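Local coordinates for probable quinone reductase Qor (NADPH:quinone reductase) (Zeta-crystallin homolog protein) (Mycobacterium tuberculosis, PDB 4RVU), which binds NADPH and probably passes electrons from it to quinones, as a zeta-crystallin-like member of the medium-chain dehydrogenase/reductase family, at residues A[135-140]-A[219-224]; A[150-155]-A[230-235]; A[195-200]-A[320-325]. All blocks are in the same frame, centred on the assembly; numbering follows the deposited sequence.

Contact 1 (A[135-140]-A[219-224]). With NDP (NADPH dihydro-nicotinamide-adenine-dinucleotide phosphate), chain E.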
loop_
_atom_site.group_PDB
_atom_site.type_symbol
_atom_site.label_atom_id
_atom_site.label_comp_id
_atom_site.label_asym_id
_atom_site.label_seq_id
_atom_site.Cartn_x
_atom_site.Cartn_y
_atom_site.Cartn_z
ATOM N N TYR A 135 -5.210 -7.250 -13.274
ATOM C CA TYR A 135 -5.299 -6.134 -12.332
ATOM C C TYR A 135 -4.025 -6.029 -11.490
ATOM O O TYR A 135 -3.593 -4.929 -11.123
ATOM C CB TYR A 135 -6.609 -6.158 -11.501
ATOM C CG TYR A 135 -6.661 -7.031 -10.245
ATOM C CD1 TYR A 135 -5.887 -6.725 -9.125
ATOM C CD2 TYR A 135 -7.551 -8.101 -10.156
ATOM C CE1 TYR A 135 -5.943 -7.488 -7.980
ATOM C CE2 TYR A 135 -7.626 -8.871 -9.004
ATOM C CZ TYR A 135 -6.819 -8.553 -7.920
ATOM O OH TYR A 135 -6.873 -9.298 -6.760
ATOM N N LEU A 136 -3.408 -7.173 -11.211
ATOM C CA LEU A 136 -2.165 -7.176 -10.436
ATOM C C LEU A 136 -1.038 -6.467 -11.192
ATOM O O LEU A 136 -0.285 -5.693 -10.591
ATOM C CB LEU A 136 -1.759 -8.607 -10.059
ATOM C CG LEU A 136 -2.530 -9.284 -8.921
ATOM C CD1 LEU A 136 -2.151 -10.765 -8.778
ATOM C CD2 LEU A 136 -2.356 -8.541 -7.591
ATOM N N LEU A 137 -0.940 -6.720 -12.497
ATOM C CA LEU A 137 0.150 -6.197 -13.334
ATOM C C LEU A 137 -0.125 -4.829 -13.935
ATOM O O LEU A 137 0.801 -4.134 -14.338
ATOM C CB LEU A 137 0.450 -7.163 -14.476
ATOM C CG LEU A 137 1.042 -8.504 -14.083
ATOM C CD1 LEU A 137 1.031 -9.432 -15.282
ATOM C CD2 LEU A 137 2.456 -8.312 -13.584
ATOM N N LYS A 138 -1.395 -4.452 -14.031
ATOM C CA LYS A 138 -1.750 -3.208 -14.709
ATOM C C LYS A 138 -2.272 -2.126 -13.769
ATOM O O LYS A 138 -2.226 -0.943 -14.105
ATOM C CB LYS A 138 -2.789 -3.469 -15.812
ATOM C CG LYS A 138 -2.283 -4.317 -16.976
ATOM C CD LYS A 138 -1.417 -3.490 -17.921
ATOM C CE LYS A 138 -0.887 -4.326 -19.092
ATOM N NZ LYS A 138 -1.959 -4.872 -19.924
ATOM N N SER A 139 -2.762 -2.530 -12.596
ATOM C CA SER A 139 -3.466 -1.613 -11.692
ATOM C C SER A 139 -2.880 -1.547 -10.287
ATOM O O SER A 139 -2.636 -0.456 -9.757
ATOM C CB SER A 139 -4.957 -1.979 -11.612
ATOM O OG SER A 139 -5.562 -1.891 -12.889
ATOM N N VAL A 140 -2.684 -2.704 -9.662
ATOM C CA VAL A 140 -2.122 -2.726 -8.303
ATOM C C VAL A 140 -0.675 -2.222 -8.282
ATOM O O VAL A 140 -0.328 -1.304 -7.522
ATOM C CB VAL A 140 -2.251 -4.123 -7.656
ATOM C CG1 VAL A 140 -1.424 -4.195 -6.380
ATOM C CG2 VAL A 140 -3.720 -4.431 -7.358
ATOM N N ALA A 219 8.246 -5.174 -7.072
ATOM C CA ALA A 219 6.978 -5.643 -6.514
ATOM C C ALA A 219 7.053 -7.129 -6.185
ATOM O O ALA A 219 7.754 -7.885 -6.856
ATOM C CB ALA A 219 5.841 -5.377 -7.483
ATOM N N VAL A 220 6.326 -7.543 -5.156
ATOM C CA VAL A 220 6.138 -8.967 -4.896
ATOM C C VAL A 220 4.667 -9.288 -5.073
ATOM O O VAL A 220 3.810 -8.601 -4.520
ATOM C CB VAL A 220 6.515 -9.338 -3.455
ATOM C CG1 VAL A 220 6.159 -10.808 -3.182
ATOM C CG2 VAL A 220 7.994 -9.085 -3.211
ATOM N N TYR A 221 4.369 -10.321 -5.850
ATOM C CA TYR A 221 3.011 -10.824 -5.928
ATOM C C TYR A 221 2.935 -12.094 -5.100
ATOM O O TYR A 221 3.427 -13.145 -5.516
ATOM C CB TYR A 221 2.622 -11.062 -7.390
ATOM C CG TYR A 221 2.605 -9.774 -8.188
ATOM C CD1 TYR A 221 1.566 -8.859 -8.040
ATOM C CD2 TYR A 221 3.630 -9.467 -9.072
ATOM C CE1 TYR A 221 1.547 -7.665 -8.763
ATOM C CE2 TYR A 221 3.614 -8.283 -9.811
ATOM C CZ TYR A 221 2.571 -7.394 -9.651
ATOM O OH TYR A 221 2.570 -6.226 -10.388
ATOM N N ASP A 222 2.340 -11.981 -3.915
ATOM C CA ASP A 222 2.321 -13.069 -2.935
ATOM C C ASP A 222 0.911 -13.622 -2.767
ATOM O O ASP A 222 0.031 -12.972 -2.180
ATOM C CB ASP A 222 2.900 -12.575 -1.595
ATOM C CG ASP A 222 3.042 -13.683 -0.555
ATOM O OD1 ASP A 222 2.198 -14.601 -0.501
ATOM O OD2 ASP A 222 3.997 -13.620 0.248
ATOM N N GLY A 223 0.689 -14.822 -3.297
ATOM C CA GLY A 223 -0.605 -15.479 -3.173
ATOM C C GLY A 223 -0.564 -16.638 -2.191
ATOM O O GLY A 223 -1.502 -17.434 -2.103
ATOM N N VAL A 224 0.533 -16.722 -1.445
ATOM C CA VAL A 224 0.787 -17.849 -0.552
ATOM C C VAL A 224 0.527 -17.476 0.912
ATOM O O VAL A 224 0.017 -18.284 1.694
ATOM C CB VAL A 224 2.225 -18.357 -0.748
ATOM C CG1 VAL A 224 2.589 -19.391 0.310
ATOM C CG2 VAL A 224 2.384 -18.938 -2.157
HETATM P PA NDP E . -2.819 -22.108 -7.305
HETATM O O1A NDP E . -3.100 -22.858 -8.576
HETATM O O2A NDP E . -1.709 -21.098 -7.272
HETATM O O5B NDP E . -2.582 -23.172 -6.124
HETATM C C5B NDP E . -2.018 -22.755 -4.885
HETATM C C4B NDP E . -0.515 -22.962 -4.963
HETATM O O4B NDP E . 0.154 -22.305 -3.886
HETATM C C3B NDP E . -0.150 -24.430 -4.837
HETATM O O3B NDP E . -0.149 -25.086 -6.106
HETATM C C2B NDP E . 1.231 -24.394 -4.216
HETATM O O2B NDP E . 2.237 -24.497 -5.215
HETATM C C1B NDP E . 1.319 -23.044 -3.520
HETATM N N9A NDP E . 1.356 -23.302 -2.063
HETATM C C8A NDP E . 2.350 -22.960 -1.228
HETATM N N7A NDP E . 2.082 -23.359 0.038
HETATM C C5A NDP E . 0.893 -23.983 0.022
HETATM C C6A NDP E . 0.023 -24.647 1.018
HETATM N N6A NDP E . 0.389 -24.722 2.317
HETATM N N1A NDP E . -1.142 -25.174 0.586
HETATM C C2A NDP E . -1.511 -25.103 -0.705
HETATM N N3A NDP E . -0.773 -24.518 -1.661
HETATM C C4A NDP E . 0.418 -23.947 -1.367
HETATM O O3 NDP E . -4.180 -21.406 -6.831
HETATM P PN NDP E . -4.900 -20.272 -7.708
HETATM O O1N NDP E . -4.076 -20.019 -8.943
HETATM O O2N NDP E . -6.356 -20.636 -7.818
HETATM O O5D NDP E . -4.783 -18.983 -6.758
HETATM C C5D NDP E . -3.506 -18.496 -6.352
HETATM C C4D NDP E . -3.652 -17.669 -5.084
HETATM O O4D NDP E . -4.216 -16.398 -5.397
HETATM C C3D NDP E . -4.602 -18.329 -4.105
HETATM O O3D NDP E . -4.096 -18.120 -2.788
HETATM C C2D NDP E . -5.906 -17.579 -4.265
HETATM O O2D NDP E . -6.615 -17.546 -3.026
HETATM C C1D NDP E . -5.435 -16.195 -4.682
HETATM N N1N NDP E . -6.368 -15.473 -5.548
HETATM C C2N NDP E . -6.688 -14.218 -5.225
HETATM C C3N NDP E . -7.550 -13.455 -5.998
HETATM C C7N NDP E . -7.869 -12.054 -5.570
HETATM O O7N NDP E . -8.574 -11.361 -6.283
HETATM N N7N NDP E . -7.365 -11.604 -4.422
HETATM C C4N NDP E . -8.163 -14.014 -7.260
HETATM C C5N NDP E . -7.725 -15.383 -7.506
HETATM C C6N NDP E . -6.852 -16.050 -6.653
HETATM P P2B NDP E . 3.761 -24.821 -4.817
HETATM O O1X NDP E . 3.786 -24.690 -3.321
HETATM O O2X NDP E . 3.985 -26.220 -5.314
HETATM O O3X NDP E . 4.564 -23.788 -5.553
#

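Contact 2 (A[150-155]-A[230-235]). With NDP (NADPH dihydro-nicotinamide-adenine-dinucleotide phosphate), chain E.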
loop_
_atom_site.group_PDB
_atom_site.type_symbol
_atom_site.label_atom_id
_atom_site.label_comp_id
_atom_site.label_asym_id
_atom_site.label_seq_id
_atom_site.Cartn_x
_atom_site.Cartn_y
_atom_site.Cartn_z
ATOM N N LEU A 150 8.830 -10.539 -7.909
ATOM C CA LEU A 150 8.786 -11.882 -7.326
ATOM C C LEU A 150 7.349 -12.397 -7.350
ATOM O O LEU A 150 6.416 -11.698 -6.924
ATOM C CB LEU A 150 9.315 -11.848 -5.883
ATOM C CG LEU A 150 9.136 -13.082 -4.998
ATOM C CD1 LEU A 150 9.874 -14.276 -5.594
ATOM C CD2 LEU A 150 9.621 -12.803 -3.595
ATOM N N VAL A 151 7.171 -13.611 -7.864
ATOM C CA VAL A 151 5.856 -14.247 -7.923
ATOM C C VAL A 151 5.929 -15.601 -7.231
ATOM O O VAL A 151 6.555 -16.532 -7.747
ATOM C CB VAL A 151 5.422 -14.472 -9.388
ATOM C CG1 VAL A 151 4.095 -15.232 -9.451
ATOM C CG2 VAL A 151 5.302 -13.145 -10.123
ATOM N N HIS A 152 5.298 -15.713 -6.069
ATOM C CA HIS A 152 5.261 -16.991 -5.362
ATOM C C HIS A 152 4.331 -17.977 -6.071
ATOM O O HIS A 152 3.442 -17.561 -6.823
ATOM C CB HIS A 152 4.827 -16.783 -3.909
ATOM C CG HIS A 152 5.843 -16.068 -3.074
ATOM N ND1 HIS A 152 7.103 -16.580 -2.834
ATOM C CD2 HIS A 152 5.785 -14.883 -2.417
ATOM C CE1 HIS A 152 7.777 -15.741 -2.066
ATOM N NE2 HIS A 152 7.000 -14.703 -1.797
ATOM N N ALA A 153 4.538 -19.275 -5.833
ATOM C CA ALA A 153 3.759 -20.334 -6.484
ATOM C C ALA A 153 3.710 -20.148 -7.998
ATOM O O ALA A 153 2.626 -20.087 -8.604
ATOM C CB ALA A 153 2.339 -20.399 -5.898
ATOM N N GLY A 154 4.898 -20.079 -8.600
ATOM C CA GLY A 154 5.044 -19.777 -10.013
ATOM C C GLY A 154 4.364 -20.754 -10.961
ATOM O O GLY A 154 4.100 -20.401 -12.109
ATOM N N ALA A 155 4.067 -21.969 -10.500
ATOM C CA ALA A 155 3.449 -22.972 -11.378
ATOM C C ALA A 155 1.980 -23.205 -11.043
ATOM O O ALA A 155 1.393 -24.179 -11.496
ATOM C CB ALA A 155 4.224 -24.292 -11.351
ATOM N N ASP A 230 6.863 -12.803 5.360
ATOM C CA ASP A 230 8.053 -12.167 5.916
ATOM C C ASP A 230 9.169 -12.061 4.881
ATOM O O ASP A 230 9.843 -11.035 4.785
ATOM C CB ASP A 230 8.541 -12.914 7.162
ATOM C CG ASP A 230 7.536 -12.868 8.295
ATOM O OD1 ASP A 230 6.522 -12.153 8.159
ATOM O OD2 ASP A 230 7.761 -13.543 9.327
ATOM N N ALA A 231 9.348 -13.125 4.098
ATOM C CA ALA A 231 10.339 -13.137 3.035
ATOM C C ALA A 231 9.999 -12.154 1.914
ATOM O O ALA A 231 10.883 -11.471 1.392
ATOM C CB ALA A 231 10.507 -14.542 2.486
ATOM N N SER A 232 8.723 -12.099 1.530
ATOM C CA SER A 232 8.275 -11.142 0.521
ATOM C C SER A 232 8.595 -9.719 0.958
ATOM O O SER A 232 9.163 -8.930 0.194
ATOM C CB SER A 232 6.766 -11.258 0.306
ATOM O OG SER A 232 6.427 -12.513 -0.257
ATOM N N LEU A 233 8.216 -9.397 2.184
ATOM C CA LEU A 233 8.443 -8.050 2.713
ATOM C C LEU A 233 9.940 -7.702 2.721
ATOM O O LEU A 233 10.336 -6.588 2.363
ATOM C CB LEU A 233 7.833 -7.919 4.113
ATOM C CG LEU A 233 7.998 -6.551 4.788
ATOM C CD1 LEU A 233 7.318 -5.494 3.949
ATOM C CD2 LEU A 233 7.433 -6.547 6.194
ATOM N N ALA A 234 10.772 -8.671 3.099
ATOM C CA ALA A 234 12.225 -8.465 3.168
ATOM C C ALA A 234 12.922 -8.382 1.806
ATOM O O ALA A 234 14.098 -8.007 1.734
ATOM C CB ALA A 234 12.870 -9.555 4.021
ATOM N N SER A 235 12.221 -8.761 0.734
ATOM C CA SER A 235 12.824 -8.794 -0.594
ATOM C C SER A 235 12.613 -7.548 -1.449
ATOM O O SER A 235 13.104 -7.481 -2.574
ATOM C CB SER A 235 12.334 -10.025 -1.362
ATOM O OG SER A 235 12.575 -11.200 -0.620
HETATM P PA NDP E . -2.819 -22.108 -7.305
HETATM O O1A NDP E . -3.100 -22.858 -8.576
HETATM O O2A NDP E . -1.709 -21.098 -7.272
HETATM O O5B NDP E . -2.582 -23.172 -6.124
HETATM C C5B NDP E . -2.018 -22.755 -4.885
HETATM C C4B NDP E . -0.515 -22.962 -4.963
HETATM O O4B NDP E . 0.154 -22.305 -3.886
HETATM C C3B NDP E . -0.150 -24.430 -4.837
HETATM O O3B NDP E . -0.149 -25.086 -6.106
HETATM C C2B NDP E . 1.231 -24.394 -4.216
HETATM O O2B NDP E . 2.237 -24.497 -5.215
HETATM C C1B NDP E . 1.319 -23.044 -3.520
HETATM N N9A NDP E . 1.356 -23.302 -2.063
HETATM C C8A NDP E . 2.350 -22.960 -1.228
HETATM N N7A NDP E . 2.082 -23.359 0.038
HETATM C C5A NDP E . 0.893 -23.983 0.022
HETATM C C6A NDP E . 0.023 -24.647 1.018
HETATM N N6A NDP E . 0.389 -24.722 2.317
HETATM N N1A NDP E . -1.142 -25.174 0.586
HETATM C C2A NDP E . -1.511 -25.103 -0.705
HETATM N N3A NDP E . -0.773 -24.518 -1.661
HETATM C C4A NDP E . 0.418 -23.947 -1.367
HETATM O O3 NDP E . -4.180 -21.406 -6.831
HETATM P PN NDP E . -4.900 -20.272 -7.708
HETATM O O1N NDP E . -4.076 -20.019 -8.943
HETATM O O2N NDP E . -6.356 -20.636 -7.818
HETATM O O5D NDP E . -4.783 -18.983 -6.758
HETATM C C5D NDP E . -3.506 -18.496 -6.352
HETATM C C4D NDP E . -3.652 -17.669 -5.084
HETATM O O4D NDP E . -4.216 -16.398 -5.397
HETATM C C3D NDP E . -4.602 -18.329 -4.105
HETATM O O3D NDP E . -4.096 -18.120 -2.788
HETATM C C2D NDP E . -5.906 -17.579 -4.265
HETATM O O2D NDP E . -6.615 -17.546 -3.026
HETATM C C1D NDP E . -5.435 -16.195 -4.682
HETATM N N1N NDP E . -6.368 -15.473 -5.548
HETATM C C2N NDP E . -6.688 -14.218 -5.225
HETATM C C3N NDP E . -7.550 -13.455 -5.998
HETATM C C7N NDP E . -7.869 -12.054 -5.570
HETATM O O7N NDP E . -8.574 -11.361 -6.283
HETATM N N7N NDP E . -7.365 -11.604 -4.422
HETATM C C4N NDP E . -8.163 -14.014 -7.260
HETATM C C5N NDP E . -7.725 -15.383 -7.506
HETATM C C6N NDP E . -6.852 -16.050 -6.653
HETATM P P2B NDP E . 3.761 -24.821 -4.817
HETATM O O1X NDP E . 3.786 -24.690 -3.321
HETATM O O2X NDP E . 3.985 -26.220 -5.314
HETATM O O3X NDP E . 4.564 -23.788 -5.553
#

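Contact 3 (A[195-200]-A[320-325]). With NDP (NADPH dihydro-nicotinamide-adenine-dinucleotide phosphate), chain E.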
loop_
_atom_site.group_PDB
_atom_site.type_symbol
_atom_site.label_atom_id
_atom_site.label_comp_id
_atom_site.label_asym_id
_atom_site.label_seq_id
_atom_site.Cartn_x
_atom_site.Cartn_y
_atom_site.Cartn_z
ATOM N N LEU A 195 13.286 -20.170 -7.392
ATOM C CA LEU A 195 13.830 -20.433 -6.058
ATOM C C LEU A 195 12.978 -21.420 -5.282
ATOM O O LEU A 195 11.805 -21.634 -5.603
ATOM C CB LEU A 195 13.920 -19.126 -5.261
ATOM C CG LEU A 195 14.852 -18.076 -5.850
ATOM C CD1 LEU A 195 14.735 -16.759 -5.089
ATOM C CD2 LEU A 195 16.285 -18.585 -5.823
ATOM N N ASP A 196 13.558 -22.015 -4.244
ATOM C CA ASP A 196 12.766 -22.803 -3.315
ATOM C C ASP A 196 12.026 -21.863 -2.368
ATOM O O ASP A 196 12.363 -20.683 -2.262
ATOM C CB ASP A 196 13.669 -23.721 -2.500
ATOM C CG ASP A 196 14.432 -24.697 -3.364
ATOM O OD1 ASP A 196 13.793 -25.433 -4.141
ATOM O OD2 ASP A 196 15.673 -24.708 -3.272
ATOM N N TYR A 197 11.031 -22.394 -1.668
ATOM C CA TYR A 197 10.314 -21.604 -0.675
ATOM C C TYR A 197 11.244 -21.176 0.444
ATOM O O TYR A 197 12.168 -21.918 0.805
ATOM C CB TYR A 197 9.098 -22.363 -0.132
ATOM C CG TYR A 197 7.901 -22.199 -1.047
ATOM C CD1 TYR A 197 7.757 -22.985 -2.181
ATOM C CD2 TYR A 197 6.950 -21.220 -0.806
ATOM C CE1 TYR A 197 6.681 -22.815 -3.033
ATOM C CE2 TYR A 197 5.871 -21.045 -1.650
ATOM C CZ TYR A 197 5.743 -21.842 -2.758
ATOM O OH TYR A 197 4.668 -21.665 -3.595
ATOM N N PRO A 198 11.024 -19.958 0.972
ATOM C CA PRO A 198 11.859 -19.425 2.052
ATOM C C PRO A 198 11.877 -20.356 3.260
ATOM O O PRO A 198 10.845 -20.935 3.608
ATOM C CB PRO A 198 11.150 -18.114 2.435
ATOM C CG PRO A 198 10.322 -17.747 1.239
ATOM C CD PRO A 198 9.936 -19.036 0.591
ATOM N N GLU A 199 13.043 -20.509 3.882
ATOM C CA GLU A 199 13.120 -21.161 5.184
ATOM C C GLU A 199 13.253 -20.076 6.229
ATOM O O GLU A 199 12.655 -20.145 7.307
ATOM C CB GLU A 199 14.311 -22.121 5.271
ATOM C CG GLU A 199 13.954 -23.581 5.018
ATOM C CD GLU A 199 12.627 -23.980 5.649
ATOM O OE1 GLU A 199 12.422 -23.720 6.862
ATOM O OE2 GLU A 199 11.780 -24.547 4.921
ATOM N N ASP A 200 14.047 -19.069 5.880
ATOM C CA ASP A 200 14.271 -17.910 6.722
ATOM C C ASP A 200 14.172 -16.663 5.847
ATOM O O ASP A 200 14.752 -16.612 4.758
ATOM C CB ASP A 200 15.651 -18.002 7.379
ATOM C CG ASP A 200 15.955 -16.817 8.263
ATOM O OD1 ASP A 200 16.579 -15.856 7.766
ATOM O OD2 ASP A 200 15.570 -16.851 9.454
ATOM N N GLU A 320 -5.328 -28.296 -2.367
ATOM C CA GLU A 320 -4.838 -27.995 -1.017
ATOM C C GLU A 320 -3.539 -28.720 -0.683
ATOM O O GLU A 320 -2.772 -28.274 0.177
ATOM C CB GLU A 320 -5.908 -28.322 0.028
ATOM C CG GLU A 320 -7.144 -27.441 -0.062
ATOM C CD GLU A 320 -8.108 -27.643 1.096
ATOM O OE1 GLU A 320 -8.035 -28.690 1.778
ATOM O OE2 GLU A 320 -8.947 -26.748 1.313
ATOM N N ALA A 321 -3.286 -29.830 -1.369
ATOM C CA ALA A 321 -2.095 -30.635 -1.116
ATOM C C ALA A 321 -0.909 -30.202 -1.971
ATOM O O ALA A 321 0.139 -30.848 -1.940
ATOM C CB ALA A 321 -2.392 -32.122 -1.327
ATOM N N ARG A 322 -1.075 -29.114 -2.728
ATOM C CA ARG A 322 -0.009 -28.564 -3.578
ATOM C C ARG A 322 0.324 -29.488 -4.756
ATOM O O ARG A 322 1.421 -29.443 -5.311
ATOM C CB ARG A 322 1.254 -28.246 -2.752
ATOM C CG ARG A 322 0.977 -27.508 -1.441
ATOM C CD ARG A 322 2.243 -27.357 -0.579
ATOM N NE ARG A 322 3.211 -26.413 -1.136
ATOM C CZ ARG A 322 4.272 -25.961 -0.469
ATOM N NH1 ARG A 322 4.495 -26.373 0.776
ATOM N NH2 ARG A 322 5.108 -25.094 -1.038
ATOM N N LYS A 323 -0.637 -30.310 -5.155
ATOM C CA LYS A 323 -0.369 -31.319 -6.177
ATOM C C LYS A 323 -0.773 -30.891 -7.587
ATOM O O LYS A 323 -0.454 -31.574 -8.569
ATOM C CB LYS A 323 -1.097 -32.611 -5.830
ATOM C CG LYS A 323 -0.560 -33.354 -4.625
ATOM C CD LYS A 323 -1.483 -34.532 -4.351
ATOM C CE LYS A 323 -0.872 -35.572 -3.428
ATOM N NZ LYS A 323 -1.825 -36.726 -3.292
ATOM N N THR A 324 -1.499 -29.784 -7.700
ATOM C CA THR A 324 -1.955 -29.345 -9.023
ATOM C C THR A 324 -0.893 -28.475 -9.676
ATOM O O THR A 324 -0.034 -27.912 -8.996
ATOM C CB THR A 324 -3.301 -28.584 -8.965
ATOM O OG1 THR A 324 -3.138 -27.347 -8.250
ATOM C CG2 THR A 324 -4.361 -29.430 -8.284
ATOM N N VAL A 325 -0.939 -28.392 -11.002
ATOM C CA VAL A 325 -0.125 -27.442 -11.742
ATOM C C VAL A 325 -1.059 -26.660 -12.648
ATOM O O VAL A 325 -1.979 -27.226 -13.246
ATOM C CB VAL A 325 0.976 -28.135 -12.583
ATOM C CG1 VAL A 325 2.002 -28.806 -11.677
ATOM C CG2 VAL A 325 0.367 -29.151 -13.516
HETATM P PA NDP E . -2.819 -22.108 -7.305
HETATM O O1A NDP E . -3.100 -22.858 -8.576
HETATM O O2A NDP E . -1.709 -21.098 -7.272
HETATM O O5B NDP E . -2.582 -23.172 -6.124
HETATM C C5B NDP E . -2.018 -22.755 -4.885
HETATM C C4B NDP E . -0.515 -22.962 -4.963
HETATM O O4B NDP E . 0.154 -22.305 -3.886
HETATM C C3B NDP E . -0.150 -24.430 -4.837
HETATM O O3B NDP E . -0.149 -25.086 -6.106
HETATM C C2B NDP E . 1.231 -24.394 -4.216
HETATM O O2B NDP E . 2.237 -24.497 -5.215
HETATM C C1B NDP E . 1.319 -23.044 -3.520
HETATM N N9A NDP E . 1.356 -23.302 -2.063
HETATM C C8A NDP E . 2.350 -22.960 -1.228
HETATM N N7A NDP E . 2.082 -23.359 0.038
HETATM C C5A NDP E . 0.893 -23.983 0.022
HETATM C C6A NDP E . 0.023 -24.647 1.018
HETATM N N6A NDP E . 0.389 -24.722 2.317
HETATM N N1A NDP E . -1.142 -25.174 0.586
HETATM C C2A NDP E . -1.511 -25.103 -0.705
HETATM N N3A NDP E . -0.773 -24.518 -1.661
HETATM C C4A NDP E . 0.418 -23.947 -1.367
HETATM O O3 NDP E . -4.180 -21.406 -6.831
HETATM P PN NDP E . -4.900 -20.272 -7.708
HETATM O O1N NDP E . -4.076 -20.019 -8.943
HETATM O O2N NDP E . -6.356 -20.636 -7.818
HETATM O O5D NDP E . -4.783 -18.983 -6.758
HETATM C C5D NDP E . -3.506 -18.496 -6.352
HETATM C C4D NDP E . -3.652 -17.669 -5.084
HETATM O O4D NDP E . -4.216 -16.398 -5.397
HETATM C C3D NDP E . -4.602 -18.329 -4.105
HETATM O O3D NDP E . -4.096 -18.120 -2.788
HETATM C C2D NDP E . -5.906 -17.579 -4.265
HETATM O O2D NDP E . -6.615 -17.546 -3.026
HETATM C C1D NDP E . -5.435 -16.195 -4.682
HETATM N N1N NDP E . -6.368 -15.473 -5.548
HETATM C C2N NDP E . -6.688 -14.218 -5.225
HETATM C C3N NDP E . -7.550 -13.455 -5.998
HETATM C C7N NDP E . -7.869 -12.054 -5.570
HETATM O O7N NDP E . -8.574 -11.361 -6.283
HETATM N N7N NDP E . -7.365 -11.604 -4.422
HETATM C C4N NDP E . -8.163 -14.014 -7.260
HETATM C C5N NDP E . -7.725 -15.383 -7.506
HETATM C C6N NDP E . -6.852 -16.050 -6.653
HETATM P P2B NDP E . 3.761 -24.821 -4.817
HETATM O O1X NDP E . 3.786 -24.690 -3.321
HETATM O O2X NDP E . 3.985 -26.220 -5.314
HETATM O O3X NDP E . 4.564 -23.788 -5.553
#

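Contact 1 (A[135-140]-A[219-224])
Tyr-221 reaches from strand 217-222 to the end of helix 120-140, and its course illustrates how one aromatic residue can join a helix to a sheet. From CB the ring is set off beside the backbone N, with CG anti to the carbonyl carbon (chi1 -64°), a turn that aims it at the helix. Along one side CD1 lies 4.0 Å from Leu-136 CD2, and further out CE1 comes within 3.7 Å of Leu-136 CB; the two side chains run past each other in opposite directions. On the other side CE2 packs 3.9 Å from Leu-137 CD2, the leucine crossing the tyrosine at about a right angle. At the tip, the hydroxyl of Tyr-221 donates from OH to Leu-136 O at 2.9 Å, approaching from above the carbonyl plane. A wider pi-type turn closes the helix here: Tyr-135 O accepts from both Ser-139 N and Val-140 N. Both segments also reach the cofactor: Tyr-135 OH donates to O7N of the NADPH carboxamide at 2.7 Å, and Gly-223 O receives a bond from hydroxyl O3D of the nicotinamide ribose. Tyr-221 also packs on Val-149 of strand 148-151 and Ala-243 of strand 240-244, while Leu-136 and Leu-137 lie against Leu-162 of helix 157-168, so the tyrosine side chain lies between the parallel Rossmann sheet and helices covering it.

Contact 2 (A[150-155]-A[230-235])
Strand 148-151 runs out toward His-152, which faces Ser-232 of helix 229-234, and the backbones come nearest at the CA atoms of Leu-150 and Ser-232, 7.9 Å apart. Past Val-151 the segment 150-155 enters the glycine-containing turn that follows the first strand of the Rossmann unit, whereas 230-235 lies on helix 229-234. The one hydrogen bond across the contact runs between His-152 and Ser-232, with a looser apolar touch from Leu-150. With CG anti to the carbonyl carbon (chi1 -69°) the imidazole leans over toward the helix, and His-152 NE2 at its far edge donates to Ser-232 OG at 2.7 Å. The hydroxyl oxygen lies close to the ring plane, although the bond is bent, with an N-H...O angle of 139°. Leu-150 CG sits 4.1 Å above one face of the same ring, toward its rim, and Leu-150 CD2 comes to 4.5 Å from Ser-235 CB. Ser-235 turns its own OG back to Ala-231 O, four residues earlier, at 2.6 Å. Next to the histidine, Ala-153 CB approaches the adenosine ribose of NADPH, 3.5 Å from O4B.

Both ring nitrogens of this buried imidazole have partners, since ND1 is hydrogen-bonded to Thr-176 OG1. Ser-232 OG also pairs with Asp-222 OD2 and Thr-228 O, between which its single proton must be shared or alternate. Such a network would be expected to fix the ring's rotation, and the nearby carboxylate may polarise the imidazole through the serine. The bond ties the strand end that leads into the cofactor-binding turn to helix 229-234.

Contact 3 (A[195-200]-A[320-325])
Arg-322 and Tyr-197 come from opposite directions and meet at the 2'-phosphate of NADPH. The guanidinium stands almost upright on the phenol ring, the two planes 89° apart, with NH2 lowered over one face toward the rim, 3.4 Å from Tyr-197 CE1. Arg-322 CZ lies 4.9 Å from the ring centroid, 16° off the normal, a cation-pi contact. One face of the guanidinium lies over N7A of the adenine, CZ 3.4 Å from it, while CD and CG of the arginine continue across the rest of the base. From the Schellman turn that ends helix 312-320, the side chain, bent at chi3 (71°), reaches the phosphate, and its edge grips one oxygen twice, O1X accepting from Arg-322 NE at 2.8 Å and from NH2 at 2.7 Å. Tyr-197 OH donates to a second oxygen, O3X, at 2.9 Å. Paired bonds from a probably charged arginine, with a tyrosine hydroxyl beside them, recognise the group that distinguishes NADPH from NADH, consistent with a preference for NADPH.

All three contacts touch the same NADPH, contact 1 at the nicotinamide and, through Val-224, near the adenine, and contact 3 at the adenine end, their centres about 18 Å apart; contact 2 lies about 11 Å from each. Contacts 1 and 2 share the six-stranded parallel sheet, where strands 148-151 and 217-222 are neighbours joined by a probable hydrogen bond from Tyr-221 N to Leu-150 O. Contact 3 adds loops following strand 193-195 and helix 312-320, meeting contact 2 where Pro-198 packs on Ala-231. Along the chain the first segments come in order, then their partners in the same order, so every pair of contacts crosses, and segments far apart in sequence are brought round the NADPH at the carboxyl-terminal ends of the Rossmann strands.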